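Local atomic coordinates of LPXTG-motif cell wall anchor domain protein (Mobiluncus mulieris, PDB entry 5U5O), a protein that probably serves in cell adhesion as part of a giant bacterial surface adhesin, of which this piece holds two domains carrying intramolecular cross-links. Residues Asp107-Asn111 / Gln112-Asp116; Lys78-Thr81 / Glu82-Thr86; Phe249-Val252 / Asn253-Val257. One frame throughout, in Å; residues are numbered along the deposited sequence.

Contact 1 (Asp107-Asn111 / Gln112-Asp116); sequences DLTKN and QVVKD
Two residues in a row with positive phi, Lys110 at 58° and Asn111 at 51°, carry the chain from the end of a helix back toward its own last turn, where Gln112 meets Thr109. The amide of Gln112 returns to the carbonyl of Thr109, with N to O at 3.0 Å. Its approach is from above the carbonyl plane, 53° out of it, and the hydrogen bond is moderately bent. The same oxygen is also hydrogen-bonded to a water, 2.7 Å from Thr109 O, which bonds Val113 O too, so a single solvent molecule spans the mouth of the turn. Thr109 also makes an ST turn: OG1, held between the backbone N and the carbonyl carbon, accepts from Asn111 N at 3.1 Å, and it has a weak bond back to Arg105 O inside the helix. Thr109 therefore gathers the exit of helix 105-109 with both its side chain and its carbonyl, within the T-Q ester bond domain, before the chain runs on to strand 118-127. Its methyl makes the apolar part of the contact: CG2 meets CG2 of Val114 at 3.8 Å, the two side chains crossing at about a right angle, and this buried apolar touch joins the helix end to the returning chain. More exposed, the Gln112 chain in one of its two conformers extends alongside Lys110, its CG 3.5 Å from Lys110 O. Lys110 bends at chi2 and then runs straight, which carries NZ back to the carbonyl of Asp107, NZ to O 3.1 Å.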
loop_
_atom_site.group_PDB
_atom_site.type_symbol
_atom_site.label_atom_id
_atom_site.label_comp_id
_atom_site.label_asym_id
_atom_site.label_seq_id
_atom_site.Cartn_x
_atom_site.Cartn_y
_atom_site.Cartn_z
ATOM N N ASP A 107 -6.435 -9.973 3.394
ATOM C CA ASP A 107 -5.198 -10.570 3.923
ATOM C C ASP A 107 -3.985 -9.648 3.796
ATOM O O ASP A 107 -2.970 -9.874 4.458
ATOM C CB ASP A 107 -4.904 -11.914 3.245
ATOM C CG ASP A 107 -5.892 -12.996 3.635
ATOM O OD1 ASP A 107 -6.736 -12.765 4.528
ATOM O OD2 ASP A 107 -5.816 -14.090 3.052
ATOM N N LEU A 108 -4.081 -8.634 2.938
ATOM C CA LEU A 108 -3.070 -7.579 2.844
ATOM C C LEU A 108 -3.367 -6.409 3.777
ATOM O O LEU A 108 -2.488 -5.937 4.497
ATOM C CB LEU A 108 -2.953 -7.089 1.395
ATOM C CG LEU A 108 -2.474 -8.142 0.386
ATOM C CD1 LEU A 108 -2.618 -7.619 -1.035
ATOM C CD2 LEU A 108 -1.038 -8.550 0.670
ATOM N N THR A 109 -4.604 -5.929 3.760
ATOM C CA THR A 109 -4.970 -4.759 4.552
ATOM C C THR A 109 -5.249 -5.071 6.025
ATOM O O THR A 109 -5.215 -4.163 6.862
ATOM C CB THR A 109 -6.239 -4.091 3.998
ATOM O OG1 THR A 109 -7.354 -4.985 4.129
ATOM C CG2 THR A 109 -6.063 -3.675 2.538
ATOM N N LYS A 110 -5.604 -6.323 6.322
ATOM C CA LYS A 110 -6.109 -6.733 7.642
ATOM C C LYS A 110 -7.363 -5.944 8.052
ATOM O O LYS A 110 -7.658 -5.823 9.243
ATOM C CB LYS A 110 -5.018 -6.607 8.721
ATOM C CG LYS A 110 -3.648 -7.135 8.322
ATOM C CD LYS A 110 -3.687 -8.611 7.972
ATOM C CE LYS A 110 -2.310 -9.126 7.588
ATOM N NZ LYS A 110 -2.322 -10.598 7.366
ATOM N N ASN A 111 -8.107 -5.428 7.064
ATOM C CA ASN A 111 -9.216 -4.488 7.302
ATOM C C ASN A 111 -8.870 -3.272 8.183
ATOM O O ASN A 111 -9.723 -2.772 8.933
ATOM C CB ASN A 111 -10.435 -5.243 7.845
ATOM C CG ASN A 111 -10.894 -6.345 6.913
ATOM O OD1 ASN A 111 -10.980 -7.514 7.299
ATOM N ND2 ASN A 111 -11.190 -5.980 5.670
ATOM N N GLN A 112 -7.628 -2.803 8.058
ATOM C CA GLN A 112 -7.113 -1.667 8.812
ATOM C C GLN A 112 -6.540 -0.660 7.831
ATOM O O GLN A 112 -6.317 -0.972 6.650
ATOM C CB GLN A 112 -6.024 -2.129 9.787
ATOM C CG GLN A 112 -6.550 -2.944 10.963
ATOM C CD GLN A 112 -5.456 -3.631 11.773
ATOM O OE1 GLN A 112 -4.327 -3.807 11.308
ATOM N NE2 GLN A 112 -5.796 -4.036 12.993
ATOM N N VAL A 113 -6.282 0.543 8.336
ATOM C CA VAL A 113 -5.700 1.620 7.527
ATOM C C VAL A 113 -4.325 1.147 7.000
ATOM O O VAL A 113 -3.562 0.545 7.737
ATOM C CB VAL A 113 -5.582 2.921 8.353
ATOM C CG1 VAL A 113 -4.848 4.013 7.593
ATOM C CG2 VAL A 113 -6.963 3.409 8.756
ATOM N N VAL A 114 -4.069 1.392 5.721
ATOM C CA VAL A 114 -2.783 1.075 5.077
ATOM C C VAL A 114 -1.948 2.356 4.956
ATOM O O VAL A 114 -2.303 3.258 4.191
ATOM C CB VAL A 114 -2.995 0.454 3.684
ATOM C CG1 VAL A 114 -1.664 0.013 3.089
ATOM C CG2 VAL A 114 -3.936 -0.741 3.762
ATOM N N LYS A 115 -0.855 2.427 5.720
ATOM C CA LYS A 115 0.003 3.622 5.802
ATOM C C LYS A 115 1.034 3.721 4.677
ATOM O O LYS A 115 1.451 4.804 4.298
ATOM C CB LYS A 115 0.790 3.617 7.126
ATOM C CG LYS A 115 -0.038 3.560 8.400
ATOM C CD LYS A 115 0.856 3.511 9.636
ATOM C CE LYS A 115 1.379 2.115 9.938
ATOM N NZ LYS A 115 0.338 1.228 10.532
ATOM N N ASP A 116 1.477 2.576 4.179
ATOM C CA ASP A 116 2.659 2.505 3.308
ATOM C C ASP A 116 2.489 1.402 2.283
ATOM O O ASP A 116 1.688 0.496 2.468
ATOM C CB ASP A 116 3.923 2.193 4.132
ATOM C CG ASP A 116 4.321 3.314 5.070
ATOM O OD1 ASP A 116 4.704 4.401 4.577
ATOM O OD2 ASP A 116 4.287 3.091 6.303
HETATM O O HOH W 1 -3.267 -2.258 7.194
#

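Contact 2 (Lys78-Thr81 / Glu82-Thr86); sequences KPAT and EVEKT
The chain comes extended through Ala80 and Thr81 and turns into a helix at Glu82, the first turn closing with Lys85 N on Thr81 O at 2.9 Å. Thr81 is the N-cap, and with Glu84 it forms a capping box. A chi1 of 68° sets its OG1 over the helix start, where it accepts from Glu84 N at 3.0 Å. In return, the extended Glu84 chain reaches back so that OE1 takes the amide of Thr81, N to OE1 2.9 Å, along a nearly straight N-H (170°) that arrives from above the carboxylate plane. Each residue's side chain thus takes the other's backbone N-H. Beside the box, Ala80 CB rests against CG of Lys85 at 3.7 Å. Lys85 then bends at chi3, and its NZ meets Glu82 OE2 on the syn side, tilted out of the carboxylate plane, in a 2.8 Å salt bridge; a water accepts from the same NZ and donates to Ala80 O. Farther along, Glu82 O receives Thr86 N and Thr86 OG1 from opposite faces. The Glu84 carboxylate is buried and looks to the sheet: OE1 makes a salt bridge with Arg34 and OE2 a hydrogen bond with Tyr36, both on strand 26-36, while Ala80 and Glu84 pack on Val94 of strand 94-104, seating helix 82-88 beside these strands.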
loop_
_atom_site.group_PDB
_atom_site.type_symbol
_atom_site.label_atom_id
_atom_site.label_comp_id
_atom_site.label_asym_id
_atom_site.label_seq_id
_atom_site.Cartn_x
_atom_site.Cartn_y
_atom_site.Cartn_z
ATOM N N LYS A 78 11.818 -20.166 -24.722
ATOM C CA LYS A 78 11.836 -18.725 -24.935
ATOM C C LYS A 78 13.260 -18.204 -24.889
ATOM O O LYS A 78 14.127 -18.804 -24.251
ATOM C CB LYS A 78 11.008 -18.008 -23.871
ATOM C CG LYS A 78 9.539 -18.400 -23.832
ATOM C CD LYS A 78 8.818 -17.983 -25.101
ATOM C CE LYS A 78 7.378 -18.482 -25.141
ATOM N NZ LYS A 78 7.207 -19.950 -25.404
ATOM N N PRO A 79 13.550 -17.099 -25.577
ATOM C CA PRO A 79 14.899 -16.536 -25.510
ATOM C C PRO A 79 15.297 -16.117 -24.107
ATOM O O PRO A 79 14.523 -15.505 -23.371
ATOM C CB PRO A 79 14.819 -15.301 -26.416
ATOM C CG PRO A 79 13.636 -15.535 -27.273
ATOM C CD PRO A 79 12.659 -16.264 -26.405
ATOM N N ALA A 80 16.544 -16.449 -23.754
ATOM C CA ALA A 80 17.069 -16.083 -22.462
ATOM C C ALA A 80 17.278 -14.583 -22.368
ATOM O O ALA A 80 17.641 -13.936 -23.341
ATOM C CB ALA A 80 18.381 -16.794 -22.216
ATOM N N THR A 81 17.054 -14.050 -21.180
ATOM C CA THR A 81 17.403 -12.662 -20.905
ATOM C C THR A 81 18.901 -12.555 -20.656
ATOM O O THR A 81 19.576 -13.550 -20.398
ATOM C CB THR A 81 16.706 -12.131 -19.648
ATOM O OG1 THR A 81 17.222 -12.793 -18.487
ATOM C CG2 THR A 81 15.201 -12.287 -19.748
ATOM N N GLU A 82 19.400 -11.322 -20.690
ATOM C CA GLU A 82 20.821 -11.078 -20.446
ATOM C C GLU A 82 21.182 -11.471 -19.024
ATOM O O GLU A 82 22.257 -12.044 -18.812
ATOM C CB GLU A 82 21.204 -9.625 -20.740
ATOM C CG GLU A 82 20.950 -9.175 -22.177
ATOM C CD GLU A 82 21.550 -10.102 -23.221
ATOM O OE1 GLU A 82 22.782 -10.325 -23.169
ATOM O OE2 GLU A 82 20.790 -10.609 -24.087
ATOM N N VAL A 83 20.306 -11.211 -18.059
ATOM C CA VAL A 83 20.524 -11.636 -16.672
ATOM C C VAL A 83 20.641 -13.164 -16.552
ATOM O O VAL A 83 21.537 -13.682 -15.896
ATOM C CB VAL A 83 19.429 -11.054 -15.746
ATOM C CG1 VAL A 83 19.352 -11.772 -14.401
ATOM C CG2 VAL A 83 19.655 -9.557 -15.539
ATOM N N GLU A 84 19.747 -13.877 -17.212
ATOM C CA GLU A 84 19.802 -15.327 -17.244
ATOM C C GLU A 84 21.104 -15.838 -17.861
ATOM O O GLU A 84 21.731 -16.776 -17.328
ATOM C CB GLU A 84 18.598 -15.889 -17.992
ATOM C CG GLU A 84 17.310 -15.734 -17.175
ATOM C CD GLU A 84 16.021 -15.909 -17.969
ATOM O OE1 GLU A 84 16.078 -15.895 -19.210
ATOM O OE2 GLU A 84 14.934 -16.061 -17.320
ATOM N N LYS A 85 21.497 -15.265 -18.989
ATOM C CA LYS A 85 22.757 -15.683 -19.636
ATOM C C LYS A 85 23.982 -15.381 -18.779
ATOM O O LYS A 85 24.932 -16.206 -18.706
ATOM C CB LYS A 85 22.907 -15.066 -21.027
ATOM C CG LYS A 85 21.889 -15.624 -22.000
ATOM C CD LYS A 85 21.990 -15.050 -23.400
ATOM C CE LYS A 85 21.619 -13.590 -23.465
ATOM N NZ LYS A 85 21.454 -13.197 -24.894
ATOM N N THR A 86 23.975 -14.245 -18.092
ATOM C CA THR A 86 25.075 -13.906 -17.186
ATOM C C THR A 86 25.258 -14.949 -16.080
ATOM O O THR A 86 26.396 -15.335 -15.771
ATOM C CB THR A 86 24.837 -12.506 -16.583
ATOM O OG1 THR A 86 24.891 -11.536 -17.635
ATOM C CG2 THR A 86 25.863 -12.162 -15.539
HETATM O O HOH W 2 18.925 -14.482 -25.788
#

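Contact 3 (Phe249-Val252 / Asn253-Val257)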
loop_
_atom_site.group_PDB
_atom_site.type_symbol
_atom_site.label_atom_id
_atom_site.label_comp_id
_atom_site.label_asym_id
_atom_site.label_seq_id
_atom_site.Cartn_x
_atom_site.Cartn_y
_atom_site.Cartn_z
ATOM N N PHE A 249 -16.655 24.668 13.012
ATOM C CA PHE A 249 -16.108 23.838 11.948
ATOM C C PHE A 249 -17.213 23.298 11.060
ATOM O O PHE A 249 -18.225 22.809 11.564
ATOM C CB PHE A 249 -15.299 22.671 12.499
ATOM C CG PHE A 249 -14.054 23.075 13.227
ATOM C CD1 PHE A 249 -12.857 23.241 12.544
ATOM C CD2 PHE A 249 -14.063 23.240 14.600
ATOM C CE1 PHE A 249 -11.664 23.549 13.216
ATOM C CE2 PHE A 249 -12.886 23.552 15.278
ATOM C CZ PHE A 249 -11.682 23.702 14.583
ATOM N N THR A 250 -17.022 23.361 9.751
ATOM C CA THR A 250 -17.929 22.747 8.784
ATOM C C THR A 250 -17.092 22.024 7.745
ATOM O O THR A 250 -15.880 22.276 7.658
ATOM C CB THR A 250 -18.807 23.789 8.077
ATOM O OG1 THR A 250 -17.975 24.800 7.499
ATOM C CG2 THR A 250 -19.751 24.456 9.062
ATOM N N ALA A 251 -17.684 21.096 7.011
ATOM C CA ALA A 251 -17.010 20.449 5.882
ATOM C C ALA A 251 -17.993 20.300 4.740
ATOM O O ALA A 251 -19.201 20.267 4.957
ATOM C CB ALA A 251 -16.459 19.085 6.277
ATOM N N VAL A 252 -17.473 20.224 3.520
ATOM C CA VAL A 252 -18.294 20.009 2.337
ATOM C C VAL A 252 -18.449 18.520 2.040
ATOM O O VAL A 252 -17.862 17.662 2.720
ATOM C CB VAL A 252 -17.773 20.776 1.099
ATOM C CG1 VAL A 252 -17.684 22.268 1.387
ATOM C CG2 VAL A 252 -16.433 20.253 0.624
ATOM N N ASN A 253 -19.319 18.219 1.073
ATOM C CA ASN A 253 -19.558 16.852 0.589
ATOM C C ASN A 253 -20.154 15.920 1.659
ATOM O O ASN A 253 -20.013 14.703 1.582
ATOM C CB ASN A 253 -18.294 16.251 -0.069
ATOM C CG ASN A 253 -17.972 16.908 -1.397
ATOM O OD1 ASN A 253 -18.862 17.354 -2.115
ATOM N ND2 ASN A 253 -16.696 16.961 -1.736
ATOM N N GLY A 254 -20.813 16.509 2.659
ATOM C CA GLY A 254 -21.490 15.737 3.699
ATOM C C GLY A 254 -20.607 15.088 4.745
ATOM O O GLY A 254 -21.045 14.243 5.505
ATOM N N VAL A 255 -19.328 15.476 4.790
ATOM C CA VAL A 255 -18.399 14.903 5.752
ATOM C C VAL A 255 -18.701 15.493 7.127
ATOM O O VAL A 255 -18.771 16.709 7.280
ATOM C CB VAL A 255 -16.940 15.200 5.346
ATOM C CG1 VAL A 255 -15.958 14.770 6.439
ATOM C CG2 VAL A 255 -16.623 14.520 4.020
ATOM N N THR A 256 -18.859 14.639 8.135
ATOM C CA THR A 256 -19.084 15.117 9.497
ATOM C C THR A 256 -17.773 15.576 10.117
ATOM O O THR A 256 -16.690 14.993 9.887
ATOM C CB THR A 256 -19.705 14.053 10.437
ATOM O OG1 THR A 256 -18.807 12.945 10.563
ATOM C CG2 THR A 256 -21.068 13.567 9.952
ATOM N N VAL A 257 -17.865 16.624 10.916
ATOM C CA VAL A 257 -16.730 17.120 11.703
ATOM C C VAL A 257 -17.228 17.251 13.119
ATOM O O VAL A 257 -18.257 17.884 13.356
ATOM C CB VAL A 257 -16.234 18.477 11.207
ATOM C CG1 VAL A 257 -15.037 18.960 12.014
ATOM C CG2 VAL A 257 -15.899 18.396 9.737
HETATM O O HOH W 3 -21.454 19.182 3.439
#
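With Val257 chi1 at -179°, CG1 lies anti to the backbone N and CG2 beside it, and this splits the two methyls between different partners on the preceding strand. CG1 goes to CB of Phe249 at 3.8 Å, CG2 to the methyl of Ala251 at 3.6 Å. The Phe249 ring itself leads away, to Val284 and Ala286 of strand 281-291 and to Ala265. Ala251 CB is met by the returning chain at a second place: Val255 O lies 3.5 Å from it and Val255 CB 4.0 Å. At the tip the bend is tight. Val255 N returns to Val252 O in a straight but weak bond of 3.3 Å. A water accepts from Gly254 N and donates to Ala251 O, so it links the strand end to the turn. Val255 and Val257 also reach Val267 of strand 264-269, while Val252 bonds through its backbone to Glu283. Residues 252-255 form a type I' beta turn, whose central pair, Asn253 and Gly254, takes the left-handed, positive-phi conformations this turn requires; in the DUF5979 domain it leads from strand 244-251, paired with 281-291, toward strand 258-261, paired with 264-269.

Overall arrangement
Along the chain contact 2 comes first, then contact 1, then contact 3, each a local contact within one continuous piece of chain. Contacts 1 and 2 share the T-Q ester bond domain yet sit about 37 Å apart, centre to centre, with strand 94-104 running between helix 82-88 and helix 105-109. Contact 3 belongs to the DUF5979 domain, about 26 Å from contact 1 between centres and 57 Å from contact 2. Contact 1 lies near the middle, where Val113 and Lys115 touch Gln202 of the DUF5979 domain; contacts 2 and 3 lie well out on opposite sides of the chain's centre. The three thus sample both parts of this elongated adhesin fragment, which the long strand 150-178 links.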